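Local coordinates for tRNA (Adenine(22)-N(1))-methyltransferase (Mycoplasma capricolum subsp. capricolum, PDB 6QE6), which probably methylates N1 of adenine 22 in tRNA, and is held here with S-adenosyl-L-homocysteine, the product left by its methyl donor, at residues I61-L72 and Q87-F98. Numbering follows the deposited sequence.
With SAH (S-adenosyl-L-homocysteine), chain C.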
loop_
_atom_site.group_PDB
_atom_site.type_symbol
_atom_site.label_atom_id
_atom_site.label_comp_id
_atom_site.label_asym_id
_atom_site.label_seq_id
_atom_site.Cartn_x
_atom_site.Cartn_y
_atom_site.Cartn_z
ATOM N N ILE A 61 -3.659 17.841 -10.727
ATOM C CA ILE A 61 -3.020 17.060 -11.777
ATOM C C ILE A 61 -2.629 15.680 -11.241
ATOM O O ILE A 61 -2.602 15.428 -10.030
ATOM C CB ILE A 61 -1.791 17.780 -12.384
ATOM C CG1 ILE A 61 -0.653 17.880 -11.379
ATOM C CG2 ILE A 61 -2.168 19.155 -12.930
ATOM C CD1 ILE A 61 0.702 17.967 -12.053
ATOM N N ALA A 62 -2.341 14.772 -12.169
ATOM C CA ALA A 62 -1.899 13.437 -11.798
ATOM C C ALA A 62 -0.815 12.968 -12.755
ATOM O O ALA A 62 -0.885 13.201 -13.966
ATOM C CB ALA A 62 -3.060 12.426 -11.787
ATOM N N TYR A 63 0.195 12.327 -12.192
ATOM C CA TYR A 63 1.175 11.560 -12.947
ATOM C C TYR A 63 0.760 10.087 -12.952
ATOM O O TYR A 63 0.655 9.463 -11.890
ATOM C CB TYR A 63 2.560 11.736 -12.327
ATOM C CG TYR A 63 3.026 13.160 -12.339
ATOM C CD1 TYR A 63 3.301 13.824 -13.535
ATOM C CD2 TYR A 63 3.199 13.846 -11.163
ATOM C CE1 TYR A 63 3.737 15.148 -13.532
ATOM C CE2 TYR A 63 3.632 15.150 -11.154
ATOM C CZ TYR A 63 3.902 15.800 -12.325
ATOM O OH TYR A 63 4.337 17.110 -12.252
ATOM N N ALA A 64 0.520 9.536 -14.133
ATOM C CA ALA A 64 0.049 8.155 -14.279
ATOM C C ALA A 64 1.208 7.320 -14.817
ATOM O O ALA A 64 1.491 7.340 -16.018
ATOM C CB ALA A 64 -1.170 8.088 -15.188
ATOM N N CYS A 65 1.868 6.585 -13.925
ATOM C CA CYS A 65 3.176 5.994 -14.181
ATOM C C CYS A 65 3.092 4.481 -14.274
ATOM O O CYS A 65 2.347 3.838 -13.530
ATOM C CB CYS A 65 4.176 6.348 -13.075
ATOM S SG CYS A 65 4.014 8.031 -12.423
ATOM N N ASP A 66 3.894 3.918 -15.165
ATOM C CA ASP A 66 4.016 2.480 -15.275
ATOM C C ASP A 66 5.408 2.128 -15.789
ATOM O O ASP A 66 6.039 2.889 -16.528
ATOM C CB ASP A 66 2.929 1.892 -16.180
ATOM C CG ASP A 66 2.613 0.440 -15.834
ATOM O OD1 ASP A 66 3.539 -0.396 -15.901
ATOM O OD2 ASP A 66 1.456 0.135 -15.469
ATOM N N ILE A 67 5.883 0.961 -15.373
ATOM C CA ILE A 67 7.142 0.453 -15.884
ATOM C C ILE A 67 6.986 -0.123 -17.290
ATOM O O ILE A 67 7.983 -0.252 -18.012
ATOM C CB ILE A 67 7.691 -0.578 -14.879
ATOM C CG1 ILE A 67 9.167 -0.870 -15.139
ATOM C CG2 ILE A 67 6.835 -1.834 -14.872
ATOM C CD1 ILE A 67 9.804 -1.727 -14.037
ATOM N N ASN A 68 5.760 -0.434 -17.704
ATOM C CA ASN A 68 5.473 -1.082 -18.981
ATOM C C ASN A 68 4.732 -0.102 -19.886
ATOM O O ASN A 68 3.710 0.467 -19.486
ATOM C CB ASN A 68 4.642 -2.358 -18.763
ATOM C CG ASN A 68 4.407 -3.152 -20.056
ATOM O OD1 ASN A 68 4.828 -2.742 -21.140
ATOM N ND2 ASN A 68 3.718 -4.294 -19.939
ATOM N N GLN A 69 5.244 0.091 -21.106
ATOM C CA GLN A 69 4.607 1.019 -22.035
ATOM C C GLN A 69 3.251 0.509 -22.509
ATOM O O GLN A 69 2.357 1.312 -22.812
ATOM C CB GLN A 69 5.519 1.272 -23.238
ATOM C CG GLN A 69 4.961 2.258 -24.263
ATOM C CD GLN A 69 4.741 3.642 -23.681
ATOM O OE1 GLN A 69 5.638 4.217 -23.050
ATOM N NE2 GLN A 69 3.537 4.182 -23.874
ATOM N N LYS A 70 3.078 -0.817 -22.558
ATOM C CA LYS A 70 1.866 -1.403 -23.136
ATOM C C LYS A 70 0.594 -0.884 -22.472
ATOM O O LYS A 70 -0.225 -0.243 -23.164
ATOM C CB LYS A 70 2.011 -2.927 -23.090
ATOM C CG LYS A 70 0.797 -3.765 -23.406
ATOM C CD LYS A 70 1.228 -5.218 -23.292
ATOM C CE LYS A 70 0.211 -6.196 -23.828
ATOM N NZ LYS A 70 0.864 -7.522 -24.076
ATOM N N PRO A 71 0.375 -1.063 -21.156
ATOM C CA PRO A 71 -0.848 -0.508 -20.555
ATOM C C PRO A 71 -0.856 1.005 -20.530
ATOM O O PRO A 71 -1.935 1.604 -20.493
ATOM C CB PRO A 71 -0.841 -1.096 -19.138
ATOM C CG PRO A 71 0.586 -1.261 -18.826
ATOM C CD PRO A 71 1.265 -1.634 -20.124
ATOM N N LEU A 72 0.315 1.638 -20.563
ATOM C CA LEU A 72 0.381 3.093 -20.619
ATOM C C LEU A 72 -0.265 3.641 -21.890
ATOM O O LEU A 72 -0.817 4.746 -21.877
ATOM C CB LEU A 72 1.834 3.521 -20.513
ATOM C CG LEU A 72 2.179 4.707 -19.614
ATOM C CD1 LEU A 72 1.357 4.729 -18.341
ATOM C CD2 LEU A 72 3.656 4.654 -19.289
ATOM N N GLN A 87 -4.428 17.517 -17.596
ATOM C CA GLN A 87 -4.389 17.336 -16.149
ATOM C C GLN A 87 -3.713 16.026 -15.768
ATOM O O GLN A 87 -3.166 15.918 -14.669
ATOM C CB GLN A 87 -5.791 17.385 -15.545
ATOM C CG GLN A 87 -6.463 18.770 -15.586
ATOM C CD GLN A 87 -7.142 19.089 -16.938
ATOM O OE1 GLN A 87 -7.865 18.261 -17.507
ATOM N NE2 GLN A 87 -6.914 20.306 -17.443
ATOM N N ILE A 88 -3.745 15.020 -16.642
ATOM C CA ILE A 88 -3.114 13.738 -16.358
ATOM C C ILE A 88 -2.037 13.474 -17.401
ATOM O O ILE A 88 -2.253 13.692 -18.596
ATOM C CB ILE A 88 -4.151 12.603 -16.312
ATOM C CG1 ILE A 88 -5.186 12.917 -15.237
ATOM C CG2 ILE A 88 -3.497 11.262 -16.026
ATOM C CD1 ILE A 88 -6.293 11.907 -15.154
ATOM N N PHE A 89 -0.870 13.020 -16.944
ATOM C CA PHE A 89 0.314 12.869 -17.784
ATOM C C PHE A 89 0.849 11.463 -17.601
ATOM O O PHE A 89 1.121 11.051 -16.471
ATOM C CB PHE A 89 1.392 13.900 -17.410
ATOM C CG PHE A 89 0.901 15.313 -17.429
ATOM C CD1 PHE A 89 0.813 16.013 -18.619
ATOM C CD2 PHE A 89 0.499 15.938 -16.262
ATOM C CE1 PHE A 89 0.327 17.317 -18.643
ATOM C CE2 PHE A 89 0.018 17.255 -16.276
ATOM C CZ PHE A 89 -0.070 17.939 -17.462
ATOM N N THR A 90 1.005 10.727 -18.694
ATOM C CA THR A 90 1.560 9.384 -18.583
ATOM C C THR A 90 3.078 9.453 -18.509
ATOM O O THR A 90 3.718 10.230 -19.226
ATOM C CB THR A 90 1.127 8.507 -19.755
ATOM O OG1 THR A 90 1.200 9.262 -20.968
ATOM C CG2 THR A 90 -0.294 7.998 -19.555
ATOM N N ILE A 91 3.650 8.649 -17.615
ATOM C CA ILE A 91 5.089 8.580 -17.407
ATOM C C ILE A 91 5.508 7.113 -17.406
ATOM O O ILE A 91 4.990 6.312 -16.618
ATOM C CB ILE A 91 5.513 9.253 -16.088
ATOM C CG1 ILE A 91 4.998 10.697 -15.998
ATOM C CG2 ILE A 91 7.040 9.175 -15.906
ATOM C CD1 ILE A 91 5.479 11.599 -17.096
ATOM N N LEU A 92 6.455 6.767 -18.271
ATOM C CA LEU A 92 7.053 5.439 -18.294
ATOM C C LEU A 92 8.268 5.427 -17.368
ATOM O O LEU A 92 9.227 6.173 -17.597
ATOM C CB LEU A 92 7.443 5.073 -19.723
ATOM C CG LEU A 92 8.253 3.796 -19.879
ATOM C CD1 LEU A 92 7.368 2.573 -19.676
ATOM C CD2 LEU A 92 8.899 3.777 -21.236
ATOM N N SER A 93 8.236 4.590 -16.328
ATOM C CA SER A 93 9.269 4.668 -15.302
ATOM C C SER A 93 9.212 3.446 -14.399
ATOM O O SER A 93 8.134 2.944 -14.077
ATOM C CB SER A 93 9.104 5.946 -14.455
ATOM O OG SER A 93 10.130 6.092 -13.481
ATOM N N ASN A 94 10.383 3.011 -13.950
ATOM C CA ASN A 94 10.477 2.028 -12.871
ATOM C C ASN A 94 10.259 2.748 -11.539
ATOM O O ASN A 94 11.163 3.412 -11.016
ATOM C CB ASN A 94 11.830 1.335 -12.903
ATOM C CG ASN A 94 11.930 0.176 -11.932
ATOM O OD1 ASN A 94 11.220 0.103 -10.929
ATOM N ND2 ASN A 94 12.838 -0.738 -12.226
ATOM N N GLY A 95 9.050 2.623 -10.989
ATOM C CA GLY A 95 8.781 3.169 -9.668
ATOM C C GLY A 95 8.976 4.680 -9.631
ATOM O O GLY A 95 8.337 5.442 -10.369
ATOM N N LEU A 96 9.882 5.140 -8.776
ATOM C CA LEU A 96 10.015 6.561 -8.495
ATOM C C LEU A 96 11.197 7.203 -9.204
ATOM O O LEU A 96 11.562 8.331 -8.865
ATOM C CB LEU A 96 10.136 6.778 -6.992
ATOM C CG LEU A 96 8.892 6.327 -6.236
ATOM C CD1 LEU A 96 9.025 6.697 -4.775
ATOM C CD2 LEU A 96 7.619 6.920 -6.864
ATOM N N GLU A 97 11.804 6.508 -10.171
ATOM C CA GLU A 97 12.990 7.045 -10.832
ATOM C C GLU A 97 12.692 8.358 -11.536
ATOM O O GLU A 97 13.567 9.222 -11.616
ATOM C CB GLU A 97 13.553 6.027 -11.826
ATOM C CG GLU A 97 14.363 4.909 -11.174
ATOM C CD GLU A 97 14.746 3.803 -12.160
ATOM O OE1 GLU A 97 14.478 3.974 -13.371
ATOM O OE2 GLU A 97 15.295 2.756 -11.727
ATOM N N PHE A 98 11.456 8.534 -12.014
ATOM C CA PHE A 98 11.088 9.740 -12.737
ATOM C C PHE A 98 11.056 10.981 -11.844
ATOM O O PHE A 98 11.192 12.103 -12.348
ATOM C CB PHE A 98 9.725 9.547 -13.390
ATOM C CG PHE A 98 8.569 9.694 -12.434
ATOM C CD1 PHE A 98 8.155 8.621 -11.654
ATOM C CD2 PHE A 98 7.893 10.902 -12.318
ATOM C CE1 PHE A 98 7.095 8.754 -10.781
ATOM C CE2 PHE A 98 6.836 11.041 -11.438
ATOM C CZ PHE A 98 6.440 9.973 -10.671
HETATM N N SAH C . -2.880 0.167 -10.059
HETATM C CA SAH C . -3.830 -0.836 -10.527
HETATM C CB SAH C . -3.123 -1.898 -11.383
HETATM C CG SAH C . -2.116 -2.804 -10.672
HETATM S SD SAH C . -1.476 -4.095 -11.771
HETATM C C SAH C . -4.564 -1.505 -9.361
HETATM O O SAH C . -4.100 -1.472 -8.216
HETATM O OXT SAH C . -5.636 -2.097 -9.535
HETATM C "C5'" SAH C . 0.234 -3.655 -11.383
HETATM C "C4'" SAH C . 0.803 -2.645 -12.374
HETATM O "O4'" SAH C . 2.038 -2.173 -11.889
HETATM C "C3'" SAH C . 1.097 -3.260 -13.729
HETATM O "O3'" SAH C . 0.514 -2.469 -14.739
HETATM C "C2'" SAH C . 2.611 -3.225 -13.859
HETATM O "O2'" SAH C . 2.962 -2.944 -15.186
HETATM C "C1'" SAH C . 2.992 -2.104 -12.918
HETATM N N9 SAH C . 4.317 -2.261 -12.317
HETATM C C8 SAH C . 4.903 -3.417 -11.888
HETATM N N7 SAH C . 6.126 -3.099 -11.382
HETATM C C5 SAH C . 6.314 -1.779 -11.479
HETATM C C6 SAH C . 7.375 -0.958 -11.127
HETATM N N6 SAH C . 8.473 -1.464 -10.570
HETATM N N1 SAH C . 7.278 0.393 -11.366
HETATM C C2 SAH C . 6.141 0.928 -11.939
HETATM N N3 SAH C . 5.097 0.097 -12.285
HETATM C C4 SAH C . 5.184 -1.233 -12.058
#
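Strands 61-66 and 88-92 run parallel, their axes 4.5 Å apart at closest approach and 27° apart in direction, joined by six backbone hydrogen bonds, from A62 N donating to Q87 O to S93 N donating to D66 O. On one face C65 SG makes an oblique sulfur-aromatic contact with F98, 3.6 Å from F98 CE1. Y63, on the same face, brings CD1 to I91 CG1 and CE1 to F89 CD2; its OH is hydrogen-bonded to L105 N. The other face carries A62, A64, I88, T90 and L92; A64 CB lies 4.0 Å from I88 CG2. Helix 69-81 covers part of it, L72 and T90 running antiparallel alongside each other with L72 CD1 3.9 Å from T90 CG2. L92 CD1 packs on D66 O and I67 O, 3.3 Å from the latter. This is a beta-alpha-beta unit of the Rossmann-like methyltransferase fold, strand 88-92 at the sheet edge and SAH at the C-terminal ends of both strands. There, with CG anti to the backbone N (chi1 -154°), D66 carries its carboxylate to the ribose: OD1 accepts from SAH O2' at 2.7 Å and OD2 from SAH O3'. OD1 also takes N68 N in an Asx turn, and OD2 takes D45 N, so both oxygens are gripped twice. I67 lies along N94, its CD1 3.5 Å from N94 CG, and I67 CG2 sits over a face of the adenine, above C4 and C5. At the adenine's rim G95 N donates to SAH N1 and N94 OD1 accepts from SAH N6 at 3.2 Å.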